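Local coordinates for 4-alpha-glucanotransferase (Streptococcus agalactiae, PDB 6M6T), which belongs to the amylomaltase (disproportionating enzyme) family, whose chain is built on a TIM barrel, and binds glycan ligands, at residues A[29-34]-A[201-206]; A[7-13]-A[41-47]; A[164-169]-A[239-243]. All blocks are in the same frame, centred on the assembly; numbering follows the deposited sequence.

Contact 1: residues A[29-34]-A[201-206]; sequences AYAFVD and ELKEYA
Tyr-30 turns the edge of its ring onto the face of Tyr-205 in a T-shaped (edge-to-face) stack, the ring centroids 5.1 Å apart and the planes at 71°. The touching atom is CD2 of Tyr-30, which sits above the Tyr-205 ring but displaced from its centre toward the rim on the CG and CD2 side. Beyond it, CE2 of Tyr-30 reaches the CB of Tyr-205. The Tyr-30 ring has a second neighbour over one of its faces: the methyl CD1 of Leu-202 stands 3.9 Å from the ring centroid and close to the ring normal, a CH-pi contact over the middle of the ring. Leu-202 extends CG anti to its backbone N, which carries both methyls into the interface, where its CD2 lies 3.8 Å from Ala-29 CB.

The two backbones run almost alongside each other, their short axes 10.1 Å apart and crossing at -17°. This is the near-parallel packing of outer helices around a TIM barrel: helix 27-38 follows the first strand of the barrel, and helix 182-208 leads into strand 212-217, the third. On the more buried side of the tyrosine pair, Val-33 fits between Tyr-205 and Leu-202; its CG1 approaches CA of Ala-206 at 3.7 Å, while its CB meets the Tyr-205 ring at the edge.

At its far end Tyr-205 is tied back to helix 27-38. Its hydroxyl OH donates a 2.8 Å hydrogen bond to OD1 of Asp-34, met on the syn side but 33° out of the carboxylate plane, with the ring and carboxylate nearly perpendicular. Lys-209, just beyond helix 182-208, adds a weak hydrogen bond to the same hydroxyl and touches the Asp-34 side chain.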
loop_
_atom_site.group_PDB
_atom_site.type_symbol
_atom_site.label_atom_id
_atom_site.label_comp_id
_atom_site.label_asym_id
_atom_site.label_seq_id
_atom_site.Cartn_x
_atom_site.Cartn_y
_atom_site.Cartn_z
ATOM N N ALA A 29 9.722 -13.916 -4.053
ATOM C CA ALA A 29 8.855 -13.093 -4.892
ATOM C C ALA A 29 8.697 -13.698 -6.286
ATOM O O ALA A 29 7.582 -13.753 -6.836
ATOM C CB ALA A 29 9.410 -11.672 -4.985
ATOM N N TYR A 30 9.816 -14.131 -6.886
ATOM C CA TYR A 30 9.774 -14.790 -8.192
ATOM C C TYR A 30 9.043 -16.126 -8.109
ATOM O O TYR A 30 8.336 -16.510 -9.050
ATOM C CB TYR A 30 11.195 -14.988 -8.740
ATOM C CG TYR A 30 11.980 -13.705 -8.928
ATOM C CD1 TYR A 30 12.743 -13.174 -7.894
ATOM C CD2 TYR A 30 11.959 -13.024 -10.143
ATOM C CE1 TYR A 30 13.456 -11.996 -8.056
ATOM C CE2 TYR A 30 12.665 -11.841 -10.317
ATOM C CZ TYR A 30 13.413 -11.330 -9.271
ATOM O OH TYR A 30 14.114 -10.148 -9.441
ATOM N N ALA A 31 9.168 -16.825 -6.975
ATOM C CA ALA A 31 8.374 -18.034 -6.772
ATOM C C ALA A 31 6.883 -17.707 -6.717
ATOM O O ALA A 31 6.056 -18.458 -7.247
ATOM C CB ALA A 31 8.824 -18.756 -5.499
ATOM N N PHE A 32 6.525 -16.583 -6.087
ATOM C CA PHE A 32 5.130 -16.160 -6.039
ATOM C C PHE A 32 4.598 -15.841 -7.427
ATOM O O PHE A 32 3.455 -16.184 -7.757
ATOM C CB PHE A 32 4.973 -14.951 -5.125
ATOM C CG PHE A 32 3.562 -14.702 -4.730
ATOM C CD1 PHE A 32 2.973 -15.456 -3.734
ATOM C CD2 PHE A 32 2.805 -13.732 -5.361
ATOM C CE1 PHE A 32 1.659 -15.262 -3.388
ATOM C CE2 PHE A 32 1.493 -13.529 -4.991
ATOM C CZ PHE A 32 0.926 -14.283 -3.995
ATOM N N VAL A 33 5.405 -15.177 -8.256
ATOM C CA VAL A 33 5.002 -14.993 -9.654
ATOM C C VAL A 33 4.777 -16.350 -10.316
ATOM O O VAL A 33 3.749 -16.578 -10.972
ATOM C CB VAL A 33 6.050 -14.161 -10.420
ATOM C CG1 VAL A 33 5.493 -13.673 -11.747
ATOM C CG2 VAL A 33 6.518 -12.993 -9.591
ATOM N N ASP A 34 5.761 -17.257 -10.172
ATOM C CA ASP A 34 5.667 -18.604 -10.725
ATOM C C ASP A 34 4.353 -19.263 -10.316
ATOM O O ASP A 34 3.688 -19.929 -11.128
ATOM C CB ASP A 34 6.859 -19.447 -10.248
ATOM C CG ASP A 34 8.150 -19.212 -11.065
ATOM O OD1 ASP A 34 8.057 -18.904 -12.276
ATOM O OD2 ASP A 34 9.262 -19.354 -10.487
ATOM N N GLU A 201 13.276 -5.112 -11.711
ATOM C CA GLU A 201 13.552 -6.493 -12.103
ATOM C C GLU A 201 12.348 -7.394 -11.835
ATOM O O GLU A 201 11.933 -8.177 -12.702
ATOM C CB GLU A 201 14.781 -7.013 -11.362
ATOM C CG GLU A 201 16.090 -6.818 -12.115
ATOM C CD GLU A 201 17.294 -6.984 -11.200
ATOM O OE1 GLU A 201 18.381 -6.454 -11.541
ATOM O OE2 GLU A 201 17.132 -7.633 -10.132
ATOM N N LEU A 202 11.785 -7.304 -10.628
ATOM C CA LEU A 202 10.624 -8.127 -10.294
ATOM C C LEU A 202 9.422 -7.798 -11.185
ATOM O O LEU A 202 8.735 -8.698 -11.687
ATOM C CB LEU A 202 10.263 -7.962 -8.821
ATOM C CG LEU A 202 9.075 -8.859 -8.472
ATOM C CD1 LEU A 202 9.474 -10.308 -8.635
ATOM C CD2 LEU A 202 8.544 -8.606 -7.071
ATOM N N LYS A 203 9.142 -6.510 -11.380
ATOM C CA LYS A 203 8.023 -6.138 -12.237
ATOM C C LYS A 203 8.236 -6.618 -13.672
ATOM O O LYS A 203 7.272 -6.983 -14.349
ATOM C CB LYS A 203 7.791 -4.620 -12.184
ATOM C CG LYS A 203 6.878 -4.065 -13.277
ATOM C CD LYS A 203 5.993 -2.940 -12.783
ATOM C CE LYS A 203 5.083 -2.435 -13.896
ATOM N NZ LYS A 203 5.786 -1.496 -14.804
ATOM N N GLU A 204 9.483 -6.668 -14.142
ATOM C CA GLU A 204 9.731 -7.150 -15.496
ATOM C C GLU A 204 9.524 -8.665 -15.594
ATOM O O GLU A 204 8.901 -9.150 -16.546
ATOM C CB GLU A 204 11.146 -6.749 -15.940
ATOM C CG GLU A 204 11.378 -6.779 -17.454
ATOM C CD GLU A 204 11.934 -8.112 -17.960
ATOM O OE1 GLU A 204 11.931 -9.092 -17.179
ATOM O OE2 GLU A 204 12.366 -8.184 -19.141
ATOM N N TYR A 205 10.029 -9.427 -14.622
ATOM C CA TYR A 205 9.723 -10.854 -14.573
ATOM C C TYR A 205 8.212 -11.080 -14.614
ATOM O O TYR A 205 7.686 -11.798 -15.482
ATOM C CB TYR A 205 10.332 -11.455 -13.307
ATOM C CG TYR A 205 10.287 -12.964 -13.233
ATOM C CD1 TYR A 205 11.113 -13.748 -14.032
ATOM C CD2 TYR A 205 9.427 -13.605 -12.350
ATOM C CE1 TYR A 205 11.071 -15.131 -13.958
ATOM C CE2 TYR A 205 9.378 -14.984 -12.263
ATOM C CZ TYR A 205 10.203 -15.746 -13.065
ATOM O OH TYR A 205 10.143 -17.127 -12.983
ATOM N N ALA A 206 7.498 -10.417 -13.706
ATOM C CA ALA A 206 6.055 -10.573 -13.627
ATOM C C ALA A 206 5.393 -10.260 -14.962
ATOM O O ALA A 206 4.618 -11.069 -15.486
ATOM C CB ALA A 206 5.508 -9.673 -12.524
#

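Contact 2: residues A[7-13]-A[41-47]; sequences SGVLMHI and QKFWQIL
A buried parallel pairing of neighbouring barrel strands brings Ser-7 to Leu-10 alongside Phe-43 to Gln-45 and continues into the loops that follow both. Gly-8, Val-9 and Leu-10 pair with Phe-43, Trp-44 and Gln-45 in turn. Both backbone polar atoms of Val-9 bond to segment 41-47: N donates to Phe-43 O and O accepts from Gln-45 N, each at 2.9 Å. At the start of the pairing Ser-7 O takes two donors from opposite faces of its plane, Lys-42 N at 2.7 Å and Phe-43 N at 3.1 Å. Further on, Met-11 N closes the pattern by donating to Gln-45 O.

Strand 6-10, helix 27-38 and strand 43-45 form the first beta-alpha-beta unit of the TIM barrel; strand 443-447 flanks 6-10 and strand 212-217 flanks 43-45 in the sheet. Val-9 and Trp-44 lie on the face that helix 27-38 packs against, through Phe-32 and Leu-36. Phe-43, Leu-10 and Gln-45 lie on the other face, where Leu-10 CD1 rests 3.4 Å from Gln-45 CG and the amide oxygen OE1 of Gln-45 is hydrogen-bonded to Tyr-392.

Trp-44 adds a side-chain link beyond the strand pairing. With CG anti to the backbone N (chi1 -173°), its indole extends along the side facing helix 27-38 to the backbone that follows strand 6-10, and NE1 donates to Met-11 O at 2.6 Å, in the carbonyl plane on a lone pair, though the oxygen lies 19° out of the indole plane. Ile-46 CG2 lies over one face of that indole, offset toward the rim, and also meets Ile-13 CD1 at 3.7 Å.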
loop_
_atom_site.group_PDB
_atom_site.type_symbol
_atom_site.label_atom_id
_atom_site.label_comp_id
_atom_site.label_asym_id
_atom_site.label_seq_id
_atom_site.Cartn_x
_atom_site.Cartn_y
_atom_site.Cartn_z
ATOM N N SER A 7 -8.643 -12.716 -12.633
ATOM C CA SER A 7 -8.575 -12.815 -11.184
ATOM C C SER A 7 -7.143 -12.552 -10.746
ATOM O O SER A 7 -6.211 -12.474 -11.561
ATOM C CB SER A 7 -9.052 -14.175 -10.669
ATOM O OG SER A 7 -7.954 -15.020 -10.383
ATOM N N GLY A 8 -6.991 -12.368 -9.439
ATOM C CA GLY A 8 -5.694 -12.024 -8.890
ATOM C C GLY A 8 -5.664 -12.310 -7.410
ATOM O O GLY A 8 -6.673 -12.652 -6.792
ATOM N N VAL A 9 -4.476 -12.159 -6.847
ATOM C CA VAL A 9 -4.225 -12.507 -5.456
ATOM C C VAL A 9 -3.738 -11.257 -4.736
ATOM O O VAL A 9 -2.997 -10.450 -5.309
ATOM C CB VAL A 9 -3.226 -13.690 -5.367
ATOM C CG1 VAL A 9 -2.621 -13.854 -3.987
ATOM C CG2 VAL A 9 -3.929 -14.984 -5.769
ATOM N N LEU A 10 -4.197 -11.077 -3.493
ATOM C CA LEU A 10 -3.860 -9.911 -2.671
ATOM C C LEU A 10 -2.845 -10.326 -1.603
ATOM O O LEU A 10 -3.195 -10.908 -0.566
ATOM C CB LEU A 10 -5.106 -9.293 -2.043
ATOM C CG LEU A 10 -4.807 -8.116 -1.117
ATOM C CD1 LEU A 10 -4.566 -6.833 -1.912
ATOM C CD2 LEU A 10 -5.923 -7.918 -0.136
ATOM N N MET A 11 -1.582 -9.997 -1.856
ATOM C CA MET A 11 -0.504 -10.327 -0.932
ATOM C C MET A 11 0.593 -9.279 -1.006
ATOM O O MET A 11 1.222 -9.094 -2.055
ATOM C CB MET A 11 0.100 -11.686 -1.227
ATOM C CG MET A 11 0.410 -12.409 0.028
ATOM S SD MET A 11 1.658 -13.643 -0.230
ATOM C CE MET A 11 1.658 -14.197 1.445
ATOM N N HIS A 12 0.873 -8.642 0.114
ATOM C CA HIS A 12 1.924 -7.652 0.110
ATOM C C HIS A 12 3.287 -8.330 0.117
ATOM O O HIS A 12 3.466 -9.416 0.681
ATOM C CB HIS A 12 1.791 -6.725 1.315
ATOM C CG HIS A 12 2.578 -5.466 1.177
ATOM N ND1 HIS A 12 2.848 -4.639 2.242
ATOM C CD2 HIS A 12 3.160 -4.895 0.095
ATOM C CE1 HIS A 12 3.555 -3.604 1.821
ATOM N NE2 HIS A 12 3.762 -3.737 0.522
ATOM N N ILE A 13 4.253 -7.659 -0.514
ATOM C CA ILE A 13 5.649 -8.065 -0.476
ATOM C C ILE A 13 6.102 -8.414 0.936
ATOM O O ILE A 13 7.004 -9.230 1.118
ATOM C CB ILE A 13 6.505 -6.941 -1.076
ATOM C CG1 ILE A 13 5.828 -6.388 -2.335
ATOM C CG2 ILE A 13 7.931 -7.429 -1.322
ATOM C CD1 ILE A 13 6.108 -7.154 -3.561
ATOM N N GLN A 41 -3.588 -16.968 -12.861
ATOM C CA GLN A 41 -3.972 -15.672 -12.339
ATOM C C GLN A 41 -3.564 -14.572 -13.308
ATOM O O GLN A 41 -2.737 -14.756 -14.199
ATOM C CB GLN A 41 -3.334 -15.423 -10.977
ATOM C CG GLN A 41 -3.765 -16.389 -9.904
ATOM C CD GLN A 41 -5.274 -16.508 -9.782
ATOM O OE1 GLN A 41 -5.932 -15.674 -9.153
ATOM N NE2 GLN A 41 -5.827 -17.561 -10.371
ATOM N N LYS A 42 -4.186 -13.418 -13.146
ATOM C CA LYS A 42 -3.835 -12.240 -13.927
ATOM C C LYS A 42 -3.130 -11.185 -13.095
ATOM O O LYS A 42 -2.186 -10.555 -13.582
ATOM C CB LYS A 42 -5.089 -11.631 -14.576
ATOM C CG LYS A 42 -4.817 -10.392 -15.397
ATOM C CD LYS A 42 -4.776 -10.682 -16.873
ATOM C CE LYS A 42 -4.690 -9.397 -17.684
ATOM N NZ LYS A 42 -5.770 -8.485 -17.247
ATOM N N PHE A 43 -3.529 -11.019 -11.832
ATOM C CA PHE A 43 -3.101 -9.866 -11.052
ATOM C C PHE A 43 -2.449 -10.282 -9.745
ATOM O O PHE A 43 -2.860 -11.257 -9.107
ATOM C CB PHE A 43 -4.294 -8.919 -10.756
ATOM C CG PHE A 43 -4.895 -8.318 -11.988
ATOM C CD1 PHE A 43 -4.137 -7.518 -12.829
ATOM C CD2 PHE A 43 -6.204 -8.578 -12.329
ATOM C CE1 PHE A 43 -4.687 -6.980 -13.987
ATOM C CE2 PHE A 43 -6.762 -8.047 -13.490
ATOM C CZ PHE A 43 -6.004 -7.257 -14.319
ATOM N N TRP A 44 -1.425 -9.513 -9.363
ATOM C CA TRP A 44 -0.849 -9.490 -8.018
ATOM C C TRP A 44 -1.127 -8.096 -7.474
ATOM O O TRP A 44 -0.597 -7.110 -8.007
ATOM C CB TRP A 44 0.664 -9.774 -8.047
ATOM C CG TRP A 44 1.296 -9.939 -6.697
ATOM C CD1 TRP A 44 0.681 -9.805 -5.496
ATOM C CD2 TRP A 44 2.663 -10.306 -6.407
ATOM N NE1 TRP A 44 1.575 -10.039 -4.472
ATOM C CE2 TRP A 44 2.792 -10.363 -5.006
ATOM C CE3 TRP A 44 3.783 -10.599 -7.195
ATOM C CZ2 TRP A 44 3.984 -10.691 -4.377
ATOM C CZ3 TRP A 44 4.971 -10.900 -6.559
ATOM C CH2 TRP A 44 5.062 -10.941 -5.165
ATOM N N GLN A 45 -1.981 -7.995 -6.452
ATOM C CA GLN A 45 -2.171 -6.728 -5.755
ATOM C C GLN A 45 -1.266 -6.698 -4.527
ATOM O O GLN A 45 -1.331 -7.594 -3.673
ATOM C CB GLN A 45 -3.625 -6.510 -5.341
ATOM C CG GLN A 45 -3.901 -5.094 -4.798
ATOM C CD GLN A 45 -5.383 -4.722 -4.801
ATOM O OE1 GLN A 45 -6.245 -5.488 -5.254
ATOM N NE2 GLN A 45 -5.684 -3.537 -4.298
ATOM N N ILE A 46 -0.432 -5.671 -4.437
ATOM C CA ILE A 46 0.381 -5.425 -3.260
ATOM C C ILE A 46 -0.156 -4.185 -2.533
ATOM O O ILE A 46 -1.063 -3.490 -3.012
ATOM C CB ILE A 46 1.876 -5.268 -3.626
ATOM C CG1 ILE A 46 2.037 -4.184 -4.697
ATOM C CG2 ILE A 46 2.455 -6.594 -4.133
ATOM C CD1 ILE A 46 3.355 -3.465 -4.671
ATOM N N LEU A 47 0.408 -3.925 -1.346
ATOM C CA LEU A 47 0.185 -2.684 -0.601
ATOM C C LEU A 47 1.131 -1.626 -1.168
ATOM O O LEU A 47 1.770 -1.828 -2.205
ATOM C CB LEU A 47 0.347 -2.957 0.888
ATOM C CG LEU A 47 -0.634 -3.977 1.479
ATOM C CD1 LEU A 47 -0.926 -3.614 2.920
ATOM C CD2 LEU A 47 -1.940 -4.097 0.711
#

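Contact 3: residues A[164-169]-A[239-243]; sequences KAIIRR and RDKQP
Lys-241 stretches its side chain along the end of helix 164-167, its CD and CE passing beside the carbonyl oxygen of Ile-167. The chain is extended beyond CG, and this brings the ammonium NZ to Ile-167 O at 2.9 Å, a hydrogen bond in the carbonyl plane on a lone pair. The same nitrogen lies 3.5 Å from Arg-168 CA and is also hydrogen-bonded to Trp-229 O, so at least two backbone carbonyls hold it. A positive charge at the C-terminal end of a helix would be expected to interact favourably with the peptide dipoles there.

Next to it, Asp-240 brings its carboxylate up to the side chains of Lys-164 and Arg-168. Its OD1 forms a salt bridge with NH1 of Arg-168 at 3.2 Å, coming in at the edge of the guanidinium near its plane, while the two flat groups are inclined by 36°. The CG of Arg-168 lies between its backbone N and carbonyl carbon (chi1 37°); this, with a chain extended to NE, carries the guanidinium back along the helix to Asp-240. Lys-164 crosses the carboxylate at about a right angle with its aliphatic part, CG lying 3.8 Å from Asp-240 OD1; its NZ remains 5.2 Å from Asp-240 OD2.

Arg-169 makes a cation-pi contact with Trp-229, whose NE1 donates to Ile-166 O. The positive phi of Arg-169 marks it as the C-prime residue of a Schellman motif, with Arg-169 N bonded to Ile-166 O and Glu-170 N to Ala-165 O: a classical helix C-terminus, here joined by Lys-241 to the loop ahead of strand 245-249.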
loop_
_atom_site.group_PDB
_atom_site.type_symbol
_atom_site.label_atom_id
_atom_site.label_comp_id
_atom_site.label_asym_id
_atom_site.label_seq_id
_atom_site.Cartn_x
_atom_site.Cartn_y
_atom_site.Cartn_z
ATOM N N LYS A 164 15.190 25.604 13.734
ATOM C CA LYS A 164 14.109 26.200 12.961
ATOM C C LYS A 164 14.563 26.666 11.577
ATOM O O LYS A 164 13.750 26.704 10.647
ATOM C CB LYS A 164 13.499 27.358 13.761
ATOM C CG LYS A 164 12.315 26.944 14.651
ATOM C CD LYS A 164 12.720 26.827 16.119
ATOM C CE LYS A 164 11.815 25.858 16.881
ATOM N NZ LYS A 164 12.248 25.666 18.303
ATOM N N ALA A 165 15.840 27.002 11.410
ATOM C CA ALA A 165 16.334 27.368 10.085
ATOM C C ALA A 165 16.198 26.203 9.114
ATOM O O ALA A 165 15.737 26.375 7.978
ATOM C CB ALA A 165 17.793 27.820 10.173
ATOM N N ILE A 166 16.601 25.006 9.548
ATOM C CA ILE A 166 16.528 23.852 8.659
ATOM C C ILE A 166 15.083 23.409 8.477
ATOM O O ILE A 166 14.722 22.878 7.424
ATOM C CB ILE A 166 17.429 22.700 9.161
ATOM C CG1 ILE A 166 17.848 21.812 7.994
ATOM C CG2 ILE A 166 16.735 21.845 10.204
ATOM C CD1 ILE A 166 18.536 22.545 6.878
ATOM N N ILE A 167 14.224 23.655 9.467
ATOM C CA ILE A 167 12.835 23.235 9.337
ATOM C C ILE A 167 12.151 23.960 8.180
ATOM O O ILE A 167 11.306 23.384 7.483
ATOM C CB ILE A 167 12.107 23.439 10.679
ATOM C CG1 ILE A 167 12.245 22.174 11.532
ATOM C CG2 ILE A 167 10.656 23.823 10.462
ATOM C CD1 ILE A 167 11.806 22.337 12.961
ATOM N N ARG A 168 12.525 25.206 7.921
ATOM C CA ARG A 168 11.963 25.947 6.801
ATOM C C ARG A 168 13.009 26.241 5.728
ATOM O O ARG A 168 12.910 27.248 5.023
ATOM C CB ARG A 168 11.304 27.237 7.285
ATOM C CG ARG A 168 12.040 27.889 8.426
ATOM C CD ARG A 168 11.322 29.117 8.919
ATOM N NE ARG A 168 12.086 29.769 9.973
ATOM C CZ ARG A 168 12.056 29.385 11.242
ATOM N NH1 ARG A 168 11.303 28.346 11.596
ATOM N NH2 ARG A 168 12.781 30.030 12.151
ATOM N N ARG A 169 14.014 25.372 5.609
ATOM C CA ARG A 169 14.942 25.327 4.473
ATOM C C ARG A 169 15.485 26.707 4.086
ATOM O O ARG A 169 15.303 27.181 2.964
ATOM C CB ARG A 169 14.283 24.666 3.256
ATOM C CG ARG A 169 13.050 23.844 3.539
ATOM C CD ARG A 169 12.543 23.230 2.259
ATOM N NE ARG A 169 13.366 22.084 1.896
ATOM C CZ ARG A 169 14.280 22.078 0.927
ATOM N NH1 ARG A 169 14.480 23.172 0.196
ATOM N NH2 ARG A 169 14.987 20.971 0.687
ATOM N N ARG A 239 3.468 28.363 10.294
ATOM C CA ARG A 239 4.846 28.778 10.052
ATOM C C ARG A 239 5.858 27.750 10.545
ATOM O O ARG A 239 6.927 27.603 9.936
ATOM C CB ARG A 239 5.110 30.130 10.710
ATOM C CG ARG A 239 4.679 31.320 9.869
ATOM C CD ARG A 239 4.428 32.567 10.728
ATOM N NE ARG A 239 3.135 32.524 11.413
ATOM C CZ ARG A 239 2.043 33.173 11.011
ATOM N NH1 ARG A 239 2.077 33.922 9.912
ATOM N NH2 ARG A 239 0.908 33.074 11.702
ATOM N N ASP A 240 5.564 27.033 11.634
ATOM C CA ASP A 240 6.445 25.953 12.069
ATOM C C ASP A 240 5.941 24.578 11.610
ATOM O O ASP A 240 6.155 23.566 12.289
ATOM C CB ASP A 240 6.669 26.011 13.582
ATOM C CG ASP A 240 8.062 26.594 13.951
ATOM O OD1 ASP A 240 8.907 26.763 13.028
ATOM O OD2 ASP A 240 8.318 26.880 15.154
ATOM N N LYS A 241 5.244 24.556 10.468
ATOM C CA LYS A 241 4.938 23.361 9.674
ATOM C C LYS A 241 4.191 22.280 10.456
ATOM O O LYS A 241 4.390 21.079 10.235
ATOM C CB LYS A 241 6.204 22.794 9.030
ATOM C CG LYS A 241 6.400 23.286 7.611
ATOM C CD LYS A 241 7.837 23.168 7.119
ATOM C CE LYS A 241 7.971 23.859 5.763
ATOM N NZ LYS A 241 9.385 24.051 5.351
ATOM N N GLN A 242 3.275 22.701 11.342
ATOM C CA GLN A 242 2.441 21.708 11.997
ATOM C C GLN A 242 1.018 21.772 11.461
ATOM O O GLN A 242 0.523 22.843 11.087
ATOM C CB GLN A 242 2.429 21.897 13.515
ATOM C CG GLN A 242 3.772 22.364 14.027
ATOM C CD GLN A 242 4.196 21.653 15.285
ATOM O OE1 GLN A 242 3.482 20.777 15.792
ATOM N NE2 GLN A 242 5.366 22.023 15.802
ATOM N N PRO A 243 0.343 20.626 11.395
ATOM C CA PRO A 243 -0.965 20.573 10.725
ATOM C C PRO A 243 -2.021 21.410 11.444
ATOM O O PRO A 243 -2.246 21.252 12.648
ATOM C CB PRO A 243 -1.311 19.078 10.751
ATOM C CG PRO A 243 -0.026 18.393 11.037
ATOM C CD PRO A 243 0.786 19.303 11.857
#

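Contacts 1 and 2 adjoin each other, their centres about 12 Å apart; helix 27-38, which carries residues 29-34 of contact 1, is the connection between the two strands of contact 2. Phe-32 joins them: its CD2 lies 3.4 Å from Trp-44 CE2, and its CZ lies 3.6 Å from Val-9 CG1. Going outward, the barrel strands of contact 2 are thus followed by the helix layer of contact 1. Contact 2 is also near the glycan pocket, with the Leu-47 side chain about 8 Å from the bound 1,5-anhydro-D-glucitol. Contact 3 lies across the chain's centre from both, its centre about 42 Å from that of contact 1 and about 40 Å from that of contact 2.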